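Long-range contacts in Stk_08120 (Sulfolobus tokodaii str. 7, PDB 2EJX), which probably acts as a fatty acid carrier, as a member of a thermoacidophile-specific family with a Bet v 1-like fold: residues K9-N14 with N94-I99; P32-G37 with S117-L122; Y60-R65 with I75-D80. All blocks are in the same frame, centred on the assembly; numbering follows the deposited sequence.

Interaction 1 of 3, residues K9-N14 with N94-I99; sequences KEIKTN and NTLQII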
# COMPACT_ATOMS: atom_id res chain seq x y z
N LYS A 9 -6.24 3.75 -8.01
CA LYS A 9 -5.88 2.84 -9.08
C LYS A 9 -6.75 1.61 -8.95
O LYS A 9 -6.85 1.05 -7.87
CB LYS A 9 -4.38 2.44 -8.95
CG LYS A 9 -3.88 1.53 -10.13
CD LYS A 9 -3.55 2.41 -11.34
CE LYS A 9 -3.29 1.58 -12.60
NZ LYS A 9 -3.09 2.57 -13.72
N GLU A 10 -7.33 1.17 -10.06
CA GLU A 10 -8.06 -0.07 -10.13
C GLU A 10 -7.06 -1.11 -10.53
O GLU A 10 -6.20 -0.83 -11.38
CB GLU A 10 -9.14 0.03 -11.21
CG GLU A 10 -9.88 -1.26 -11.42
CD GLU A 10 -11.05 -1.10 -12.36
OE1 GLU A 10 -10.86 -1.33 -13.56
OE2 GLU A 10 -12.15 -0.74 -11.89
N ILE A 11 -7.13 -2.28 -9.89
CA ILE A 11 -6.29 -3.41 -10.25
C ILE A 11 -7.18 -4.59 -10.56
O ILE A 11 -8.06 -4.95 -9.75
CB ILE A 11 -5.34 -3.76 -9.09
CG1 ILE A 11 -4.41 -2.57 -8.80
CG2 ILE A 11 -4.51 -5.10 -9.39
CD1 ILE A 11 -3.24 -2.86 -7.88
N LYS A 12 -6.89 -5.23 -11.69
CA LYS A 12 -7.54 -6.44 -12.13
C LYS A 12 -6.63 -7.64 -11.84
O LYS A 12 -5.43 -7.58 -12.11
CB LYS A 12 -7.82 -6.35 -13.64
CG LYS A 12 -8.82 -5.23 -14.00
CD LYS A 12 -10.23 -5.85 -14.02
CE LYS A 12 -11.34 -4.84 -14.17
NZ LYS A 12 -12.68 -5.47 -13.81
N THR A 13 -7.21 -8.71 -11.31
CA THR A 13 -6.42 -9.90 -10.96
C THR A 13 -7.15 -11.20 -11.26
O THR A 13 -8.37 -11.29 -11.12
CB THR A 13 -6.00 -9.87 -9.44
OG1 THR A 13 -5.28 -11.06 -9.09
CG2 THR A 13 -7.22 -9.79 -8.54
N ASN A 14 -6.40 -12.18 -11.73
CA ASN A 14 -6.85 -13.56 -11.83
C ASN A 14 -6.43 -14.42 -10.65
O ASN A 14 -6.64 -15.64 -10.65
CB ASN A 14 -6.26 -14.18 -13.10
CG ASN A 14 -6.94 -13.71 -14.35
OD1 ASN A 14 -8.09 -13.26 -14.32
ND2 ASN A 14 -6.26 -13.88 -15.48
N ASN A 94 -12.62 -10.16 -9.29
CA ASN A 94 -11.38 -10.00 -10.08
C ASN A 94 -10.82 -8.60 -10.06
O ASN A 94 -10.01 -8.28 -10.89
CB ASN A 94 -11.58 -10.40 -11.56
CG ASN A 94 -11.91 -11.87 -11.74
OD1 ASN A 94 -11.02 -12.73 -11.71
ND2 ASN A 94 -13.19 -12.16 -11.99
N THR A 95 -11.30 -7.74 -9.14
CA THR A 95 -11.00 -6.32 -9.22
C THR A 95 -10.94 -5.75 -7.81
O THR A 95 -11.80 -6.05 -6.98
CB THR A 95 -12.08 -5.52 -10.00
OG1 THR A 95 -12.48 -6.30 -11.13
CG2 THR A 95 -11.54 -4.20 -10.49
N LEU A 96 -9.94 -4.91 -7.57
CA LEU A 96 -9.89 -4.13 -6.38
C LEU A 96 -9.58 -2.68 -6.69
O LEU A 96 -9.22 -2.32 -7.82
CB LEU A 96 -8.90 -4.73 -5.36
CG LEU A 96 -7.42 -4.92 -5.67
CD1 LEU A 96 -6.56 -3.65 -5.46
CD2 LEU A 96 -6.87 -6.04 -4.82
N GLN A 97 -9.75 -1.83 -5.67
CA GLN A 97 -9.39 -0.42 -5.78
C GLN A 97 -8.46 -0.05 -4.65
O GLN A 97 -8.70 -0.44 -3.51
CB GLN A 97 -10.69 0.46 -5.71
CG GLN A 97 -10.52 1.93 -6.18
CD GLN A 97 -10.35 2.16 -7.69
OE1 GLN A 97 -9.88 3.22 -8.13
NE2 GLN A 97 -10.74 1.19 -8.48
N ILE A 98 -7.44 0.74 -4.96
CA ILE A 98 -6.52 1.31 -3.97
C ILE A 98 -6.72 2.82 -4.01
O ILE A 98 -6.70 3.42 -5.11
CB ILE A 98 -5.04 0.97 -4.30
CG1 ILE A 98 -4.89 -0.56 -4.41
CG2 ILE A 98 -4.09 1.63 -3.29
CD1 ILE A 98 -3.44 -1.04 -4.66
N ILE A 99 -6.96 3.40 -2.84
CA ILE A 99 -7.16 4.83 -2.73
C ILE A 99 -6.24 5.32 -1.61
O ILE A 99 -6.38 4.86 -0.48
CB ILE A 99 -8.61 5.21 -2.31
CG1 ILE A 99 -9.64 4.57 -3.25
CG2 ILE A 99 -8.79 6.72 -2.29
CD1 ILE A 99 -10.33 3.34 -2.64
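Lys12 reaches over to Thr95 from the neighbouring strand. Lys12 CB lies 4.0 Å from Asn94 O; the chain then bends about CB-CG (chi2 -92°), which turns it toward the other strand. CD comes within van der Waals distance of Thr95 OG1, CE touches both Thr95 OG1 and CG2, and Lys12 NZ donates a hydrogen bond of 2.8 Å to Thr95 OG1. The two side chains lie alongside each other, pointing the same way. Thr95 OG1 is also hydrogen-bonded to Asp92, and the Thr95 methyl CG2, on the other branch, packs 3.5 Å from Glu10 CG. Glu10 runs on extended to a salt bridge with Lys91. Replacing Thr95 by a valine would probably leave the Lys12 ammonium and Asp92 without the hydroxyl that links them. The segments belong to strands 7-12 and 95-102, antiparallel neighbours at one end of the seven-stranded sheet of this Bet v 1-like fold, with 7-12 outermost. The backbone hydrogen bonds Ile11 N to Leu96 O and Leu96 N to Ile11 O are both 2.9 Å; Lys9 and Ile98 form a second such pair, and Thr13 N continues the ladder to Asn94 O, approaching from above the carbonyl plane. The face bearing Ile11, Leu96 and Ile98 turns inward. There Leu96 CD1 lies 3.8 Å from Ile11 CB, the two side chains parallel, while Ile11 CD1 meets Ile98 CD1 at 3.7 Å. Ile126 of helix 105-137 touches Ile11, and Phe24 of helix 17-24 touches both Leu96 and Ile98.

Interaction 2 of 3, residues P32-G37 with S117-L122; sequences PQIFPG and SNLDRL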
# COMPACT_ATOMS: atom_id res chain seq x y z
N PRO A 32 6.02 -0.73 1.31
CA PRO A 32 7.12 -0.61 0.36
C PRO A 32 6.66 -0.61 -1.11
O PRO A 32 7.28 0.05 -1.95
CB PRO A 32 7.97 -1.85 0.66
CG PRO A 32 7.59 -2.18 2.11
CD PRO A 32 6.16 -1.93 2.15
N GLN A 33 5.56 -1.28 -1.40
CA GLN A 33 5.03 -1.33 -2.78
C GLN A 33 4.47 -0.01 -3.28
O GLN A 33 4.54 0.26 -4.49
CB GLN A 33 3.97 -2.41 -2.96
CG GLN A 33 4.48 -3.85 -2.96
CD GLN A 33 5.23 -4.26 -4.22
OE1 GLN A 33 5.83 -5.37 -4.29
NE2 GLN A 33 5.22 -3.41 -5.21
N ILE A 34 3.90 0.78 -2.35
CA ILE A 34 3.11 1.98 -2.72
C ILE A 34 3.75 3.31 -2.35
O ILE A 34 3.78 4.25 -3.15
CB ILE A 34 1.64 1.88 -2.19
CG1 ILE A 34 0.88 0.74 -2.91
CG2 ILE A 34 0.84 3.19 -2.44
CD1 ILE A 34 -0.30 0.25 -2.15
N PHE A 35 4.31 3.39 -1.13
CA PHE A 35 4.85 4.65 -0.65
C PHE A 35 6.13 5.02 -1.42
O PHE A 35 6.80 4.12 -1.92
CB PHE A 35 5.06 4.61 0.86
CG PHE A 35 3.83 5.00 1.64
CD1 PHE A 35 2.61 4.36 1.41
CD2 PHE A 35 3.88 6.04 2.56
CE1 PHE A 35 1.46 4.72 2.11
CE2 PHE A 35 2.71 6.42 3.26
CZ PHE A 35 1.51 5.75 3.04
N PRO A 36 6.43 6.34 -1.56
CA PRO A 36 7.65 6.71 -2.30
C PRO A 36 8.96 6.31 -1.62
O PRO A 36 9.24 6.78 -0.51
CB PRO A 36 7.59 8.24 -2.41
CG PRO A 36 6.26 8.65 -1.87
CD PRO A 36 5.68 7.52 -1.08
N GLY A 37 9.76 5.49 -2.29
CA GLY A 37 11.17 5.28 -1.92
C GLY A 37 11.39 4.75 -0.51
O GLY A 37 12.30 5.19 0.18
N SER A 117 3.40 6.08 -10.03
CA SER A 117 4.28 5.13 -10.73
C SER A 117 4.22 3.74 -10.04
O SER A 117 4.24 2.66 -10.69
CB SER A 117 5.71 5.67 -10.78
OG SER A 117 6.60 4.64 -11.22
N ASN A 118 4.24 3.75 -8.73
CA ASN A 118 4.10 2.52 -7.95
C ASN A 118 2.78 1.83 -8.21
O ASN A 118 2.74 0.62 -8.43
CB ASN A 118 4.21 2.83 -6.45
CG ASN A 118 5.66 2.92 -5.98
OD1 ASN A 118 6.57 2.28 -6.54
ND2 ASN A 118 5.88 3.72 -4.94
N LEU A 119 1.69 2.59 -8.19
CA LEU A 119 0.40 1.98 -8.47
C LEU A 119 0.27 1.40 -9.87
O LEU A 119 -0.33 0.35 -10.06
CB LEU A 119 -0.76 2.96 -8.15
CG LEU A 119 -0.92 3.36 -6.68
CD1 LEU A 119 -1.97 4.47 -6.55
CD2 LEU A 119 -1.31 2.14 -5.78
N ASP A 120 0.82 2.10 -10.87
CA ASP A 120 0.88 1.61 -12.24
C ASP A 120 1.66 0.33 -12.35
O ASP A 120 1.21 -0.60 -12.99
CB ASP A 120 1.50 2.69 -13.17
CG ASP A 120 0.56 3.86 -13.43
OD1 ASP A 120 -0.61 3.81 -13.04
OD2 ASP A 120 1.00 4.83 -14.04
N ARG A 121 2.86 0.29 -11.73
CA ARG A 121 3.68 -0.91 -11.74
C ARG A 121 2.95 -2.08 -11.04
O ARG A 121 2.94 -3.20 -11.53
CB ARG A 121 5.03 -0.61 -11.03
CG ARG A 121 6.01 -1.79 -11.03
CD ARG A 121 7.29 -1.47 -10.25
NE ARG A 121 6.98 -0.88 -8.94
CZ ARG A 121 6.53 -1.55 -7.87
NH1 ARG A 121 6.33 -2.88 -7.86
NH2 ARG A 121 6.23 -0.84 -6.78
N LEU A 122 2.33 -1.82 -9.90
CA LEU A 122 1.55 -2.86 -9.21
C LEU A 122 0.40 -3.37 -10.11
O LEU A 122 0.22 -4.58 -10.23
CB LEU A 122 1.01 -2.31 -7.87
CG LEU A 122 0.65 -3.15 -6.66
CD1 LEU A 122 1.84 -3.96 -6.12
CD2 LEU A 122 0.14 -2.12 -5.60
O HOH W 1 9.18 4.67 -5.04
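Asn118 points its amide at the end of helix 27-34, where ND2 gives Ile34 O a hydrogen bond of 2.8 Å. The donor stands well above that carbonyl's plane, 70° out of it, so the approach is over the C=O group. The same ND2 has a weak bond to a water that also accepts from Gly37 N. On the other branch, Asn118 OD1 takes a straight bond of 3.1 Å from Arg121 NH2, one helical turn on; OD1 lies in the guanidinium plane, and this bond helps fix the rotation of both groups. Gln33 crosses Arg121 at about a right angle, its amide end at the guanidinium edge and the two planes 33° apart. The Gln33 chain, bent at chi2 (-73°), also brings its CD within 3.9 Å of Leu122 CD1. Beneath this polar layer, Ile34 CG1 is met by Leu119 CD2 at 3.9 Å and by Leu122 CD2 at 4.0 Å, Ile34 and Leu122 crossing nearly perpendicularly. The contact joins the end of helix 27-34 to the long C-terminal helix 105-137 of this Bet v 1-like fold, which packs on the antiparallel sheet, Leu119 and Leu122 meeting strands 7-12 and 95-102.

Interaction 3 of 3, residues Y60-R65 with I75-D80; sequences YKVKGR and IIYDSD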
# COMPACT_ATOMS: atom_id res chain seq x y z
N TYR A 60 11.38 10.87 5.06
CA TYR A 60 10.23 10.87 5.93
C TYR A 60 10.18 9.58 6.72
O TYR A 60 10.77 8.56 6.31
CB TYR A 60 8.91 11.08 5.16
CG TYR A 60 8.60 9.97 4.19
CD1 TYR A 60 7.79 8.90 4.58
CD2 TYR A 60 9.17 9.95 2.91
CE1 TYR A 60 7.52 7.85 3.71
CE2 TYR A 60 8.89 8.92 2.02
CZ TYR A 60 8.08 7.86 2.43
OH TYR A 60 7.78 6.83 1.57
N LYS A 61 9.54 9.67 7.87
CA LYS A 61 9.28 8.53 8.76
C LYS A 61 7.79 8.36 8.86
O LYS A 61 7.09 9.29 9.27
CB LYS A 61 9.82 8.81 10.16
CG LYS A 61 11.26 8.53 10.32
CD LYS A 61 11.77 9.06 11.67
CE LYS A 61 11.85 7.97 12.73
NZ LYS A 61 10.56 7.77 13.43
N VAL A 62 7.29 7.18 8.50
CA VAL A 62 5.87 6.93 8.58
C VAL A 62 5.65 5.70 9.50
O VAL A 62 6.49 4.78 9.56
CB VAL A 62 5.21 6.81 7.16
CG1 VAL A 62 5.84 5.72 6.35
CG2 VAL A 62 3.71 6.61 7.23
N LYS A 63 4.57 5.75 10.26
CA LYS A 63 4.14 4.57 11.05
C LYS A 63 2.61 4.55 11.07
O LYS A 63 1.95 5.52 10.73
CB LYS A 63 4.72 4.61 12.48
CG LYS A 63 4.06 5.66 13.35
CD LYS A 63 4.87 5.84 14.61
CE LYS A 63 4.09 6.63 15.68
NZ LYS A 63 4.32 8.06 15.48
N GLY A 64 2.02 3.42 11.40
CA GLY A 64 0.59 3.33 11.31
C GLY A 64 0.04 1.94 11.68
O GLY A 64 0.79 1.10 12.16
N ARG A 65 -1.24 1.75 11.41
CA ARG A 65 -2.00 0.57 11.85
C ARG A 65 -2.96 0.13 10.77
O ARG A 65 -3.55 0.95 10.09
CB ARG A 65 -2.79 0.87 13.14
CG ARG A 65 -3.59 -0.33 13.74
CD ARG A 65 -3.56 -0.33 15.29
NE ARG A 65 -3.56 -1.73 15.75
CZ ARG A 65 -2.99 -2.17 16.86
NH1 ARG A 65 -2.35 -1.34 17.68
NH2 ARG A 65 -3.05 -3.46 17.16
N ILE A 75 -5.52 1.34 6.13
CA ILE A 75 -4.24 1.56 6.82
C ILE A 75 -4.18 3.03 7.21
O ILE A 75 -4.14 3.92 6.35
CB ILE A 75 -3.03 1.17 5.95
CG1 ILE A 75 -3.16 -0.30 5.50
CG2 ILE A 75 -1.71 1.36 6.71
CD1 ILE A 75 -1.97 -0.90 4.74
N ILE A 76 -4.24 3.28 8.51
CA ILE A 76 -4.19 4.66 9.02
C ILE A 76 -2.77 4.99 9.41
O ILE A 76 -2.12 4.23 10.13
CB ILE A 76 -5.17 4.79 10.20
CG1 ILE A 76 -6.57 4.43 9.69
CG2 ILE A 76 -5.13 6.20 10.77
CD1 ILE A 76 -7.69 4.52 10.72
N TYR A 77 -2.23 6.10 8.90
CA TYR A 77 -0.82 6.37 9.15
C TYR A 77 -0.57 7.84 9.52
O TYR A 77 -1.41 8.70 9.21
CB TYR A 77 0.03 6.00 7.94
CG TYR A 77 -0.27 6.84 6.72
CD1 TYR A 77 0.38 8.08 6.52
CD2 TYR A 77 -1.23 6.42 5.75
CE1 TYR A 77 0.11 8.86 5.39
CE2 TYR A 77 -1.49 7.22 4.63
CZ TYR A 77 -0.82 8.42 4.48
OH TYR A 77 -1.09 9.17 3.39
N ASP A 78 0.57 8.09 10.18
CA ASP A 78 1.09 9.45 10.46
C ASP A 78 2.53 9.55 10.10
O ASP A 78 3.28 8.62 10.28
CB ASP A 78 0.91 9.84 11.95
CG ASP A 78 1.63 8.91 12.93
OD1 ASP A 78 0.97 7.95 13.43
OD2 ASP A 78 2.85 9.11 13.23
N SER A 79 2.98 10.71 9.63
CA SER A 79 4.39 10.87 9.34
C SER A 79 4.76 12.31 9.57
O SER A 79 3.86 13.13 9.81
CB SER A 79 4.72 10.53 7.89
OG SER A 79 4.33 11.59 7.04
N ASP A 80 6.06 12.60 9.47
CA ASP A 80 6.57 13.97 9.62
C ASP A 80 6.22 14.85 8.40
O ASP A 80 6.51 16.05 8.39
CB ASP A 80 8.09 14.01 9.92
CG ASP A 80 8.93 13.09 9.02
OD1 ASP A 80 8.36 12.38 8.18
OD2 ASP A 80 10.18 13.09 9.18
O HOH W 2 5.84 8.94 12.21
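The beta hairpin of strands 58-69 and 72-79 brings Lys63 and Asp78 together as an antiparallel hydrogen-bonded pair. Lys63 N binds Asp78 O at 3.1 Å, and Asp78 N returns to Lys63 O at 3.0 Å. Above this backbone pair the side chains cross in a salt bridge: Lys63 NZ lies 2.9 Å from Asp78 OD2, which receives it on its syn lone pair, the side of the other carboxylate oxygen. The lysine chain runs extended as far as CE, and its final bend (chi4 -88°) drops NZ toward the carboxylate, with CG and CE also near OD2. At the next hydrogen-bonded pair toward the turn, the bonds Arg65 N to Ile76 O and Ile76 N to Arg65 O are both 2.9 Å. Both strands are inner members of the antiparallel sheet of this Bet v 1-like fold, flanked by strands 48-55 and 82-92. The face opposite Lys63 and Asp78 carries Val62, Tyr77 and Ser79. Val62 CG2 meets Tyr77 CD1 at 3.7 Å in an oblique approach to the ring, and Val62 CB packs 3.8 Å from Ser79 CB. Farther out, the Tyr77 hydroxyl is hydrogen-bonded to His102, and Ser79 OG to Gly82 and Arg81. Gly64 lies opposite Tyr77, their CA atoms 4.0 Å apart; a CB here would probably run into Ile76 O and Tyr77 CA unless the backbone moved. At the far end the regular pairing gives way to a side-chain bond: Asp80 OD1 accepts from Lys61 N at 3.0 Å, on its syn side but 34° out of the carboxylate plane, while the reciprocal bond from Asp80 N to Lys61 O is weak.

How the interactions relate
Interactions 1 and 3 lie on the same sheet, on opposite sides of the chain's centre, with their centres about 23 Å apart and no direct touch. Interaction 2 reaches both from the helical side. Toward interaction 1, Lys9 NZ forms a salt bridge with Asp120 OD1 at 2.9 Å, and Ile98 CD1 packs 3.9 Å from Leu122 CD2. Toward interaction 3, Phe35 meets Tyr77 edge-to-face, and Pro36 O lies 2.5 Å from Tyr60 OH, probably hydrogen-bonded. Along the chain, interaction 3 is nested within the loops closed by the other two. The space between sheet and long helix is where Bet v 1-like proteins commonly hold apolar ligands, but no ligand is placed here, and this family's fatty acid may bind differently.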